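Local coordinates for DNA replication and repair protein RecF (Caldanaerobacter subterraneus subsp. tengcongensis, PDB 5Z69) that probably binds ATP and single-stranded DNA as an ABC-type ATPase of the RecFOR recombination pathway, acting in DNA replication, DNA repair and the SOS response, at residues Asn108-Lys111 against Glu115-Gly118. Numbering follows the deposited sequence.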
loop_
_atom_site.group_PDB
_atom_site.type_symbol
_atom_site.label_atom_id
_atom_site.label_comp_id
_atom_site.label_asym_id
_atom_site.label_seq_id
_atom_site.Cartn_x
_atom_site.Cartn_y
_atom_site.Cartn_z
ATOM N N ASN A 108 -8.301 -39.797 19.514
ATOM C CA ASN A 108 -9.057 -39.711 18.263
ATOM C C ASN A 108 -8.237 -39.052 17.172
ATOM O O ASN A 108 -7.768 -37.921 17.326
ATOM C CB ASN A 108 -10.365 -38.943 18.435
ATOM C CG ASN A 108 -11.196 -39.458 19.589
ATOM O OD1 ASN A 108 -11.730 -38.675 20.377
ATOM N ND2 ASN A 108 -11.293 -40.782 19.712
ATOM N N LYS A 109 -8.092 -39.757 16.056
ATOM C CA LYS A 109 -7.308 -39.244 14.939
ATOM C C LYS A 109 -8.015 -38.054 14.317
ATOM O O LYS A 109 -9.217 -38.090 14.061
ATOM C CB LYS A 109 -7.060 -40.351 13.905
ATOM C CG LYS A 109 -6.212 -39.898 12.723
ATOM C CD LYS A 109 -5.833 -41.066 11.802
ATOM C CE LYS A 109 -5.043 -40.581 10.579
ATOM N NZ LYS A 109 -4.688 -41.725 9.682
ATOM N N LEU A 110 -7.276 -36.974 14.128
ATOM C CA LEU A 110 -7.820 -35.804 13.453
ATOM C C LEU A 110 -7.836 -36.065 11.951
ATOM O O LEU A 110 -6.928 -36.703 11.424
ATOM C CB LEU A 110 -6.998 -34.556 13.774
ATOM C CG LEU A 110 -6.933 -34.225 15.271
ATOM C CD1 LEU A 110 -6.320 -32.849 15.494
ATOM C CD2 LEU A 110 -8.305 -34.306 15.898
ATOM N N LYS A 111 -8.876 -35.584 11.278
ATOM C CA LYS A 111 -8.992 -35.706 9.827
ATOM C C LYS A 111 -8.047 -34.768 9.081
ATOM O O LYS A 111 -7.607 -35.086 7.988
ATOM C CB LYS A 111 -10.428 -35.426 9.381
ATOM C CG LYS A 111 -11.493 -36.162 10.180
ATOM C CD LYS A 111 -11.762 -37.561 9.659
ATOM C CE LYS A 111 -12.802 -38.253 10.532
ATOM N NZ LYS A 111 -13.413 -39.453 9.890
ATOM N N GLU A 115 -7.083 -29.099 12.339
ATOM C CA GLU A 115 -7.992 -29.369 13.437
ATOM C C GLU A 115 -7.255 -29.439 14.764
ATOM O O GLU A 115 -7.881 -29.529 15.818
ATOM C CB GLU A 115 -8.768 -30.663 13.183
ATOM C CG GLU A 115 -9.814 -30.510 12.086
ATOM C CD GLU A 115 -10.448 -31.828 11.701
ATOM O OE1 GLU A 115 -10.728 -32.644 12.608
ATOM O OE2 GLU A 115 -10.641 -32.066 10.487
ATOM N N ILE A 116 -5.926 -29.400 14.717
ATOM C CA ILE A 116 -5.150 -29.341 15.948
ATOM C C ILE A 116 -5.247 -27.968 16.680
ATOM O O ILE A 116 -5.055 -27.906 17.901
ATOM C CB ILE A 116 -3.680 -29.674 15.683
ATOM C CG1 ILE A 116 -3.018 -30.180 16.968
ATOM C CG2 ILE A 116 -2.938 -28.432 15.160
ATOM C CD1 ILE A 116 -1.588 -30.650 16.767
ATOM N N LEU A 117 -5.540 -26.874 15.970
ATOM C CA LEU A 117 -5.691 -25.553 16.630
ATOM C C LEU A 117 -6.954 -25.484 17.538
ATOM O O LEU A 117 -7.941 -26.131 17.209
ATOM C CB LEU A 117 -5.794 -24.455 15.565
ATOM C CG LEU A 117 -4.958 -24.489 14.262
ATOM C CD1 LEU A 117 -5.492 -23.486 13.273
ATOM C CD2 LEU A 117 -3.501 -24.198 14.493
ATOM N N GLY A 118 -7.017 -24.750 18.648
ATOM C CA GLY A 118 -6.030 -24.545 19.671
ATOM C C GLY A 118 -6.539 -25.424 20.832
ATOM O O GLY A 118 -7.170 -24.994 21.818
#
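Leu110 reaches across to Glu115 and Ile116 with a single methyl group, a simple example of how a chain leaving an edge strand can pack back on itself within a few residues. The branch that touches is CD1, which lies against the peptide joining the two partners, 3.6 Å from Glu115 C. The same methyl sits 4.1 Å from Ile116 CB and 4.0 Å from Glu115 CB, and therefore rests in the angle between two side-chain roots. With CG anti to the carbonyl carbon (chi1 -59°) and the chain extended beyond it (chi2 -170°), CD1 becomes the leading atom. Leu110 is also backbone hydrogen-bonded to Ile103 of strand 101-105, and the side chains of Leu110 and Ile116 both pack on that isoleucine, Leu110 touching Val105 as well.

One residue further on, Lys111 offers its aliphatic root, not its charge. Its CB lies 3.5 Å from Glu115 OE2, while the chain bends at chi2 (-86°) and carries the ammonium away from the carboxylate; no salt bridge forms. The carboxylate of Glu115 reaches back toward Lys111, leaving OE1 3.7 Å from Lys111 N, with no hydrogen bond between them. It finds its hydrogen bond outside the two segments, at Ser112, whose OG is bonded to OE2 from within the three-residue link.

The chain thus leaves strand 108-109, at the edge of the antiparallel sheet, and packs against a 3-10 segment in the loop leading to strand 122-125, at the edge of the mixed sheet, within the ABC-type ATPase fold of RecF.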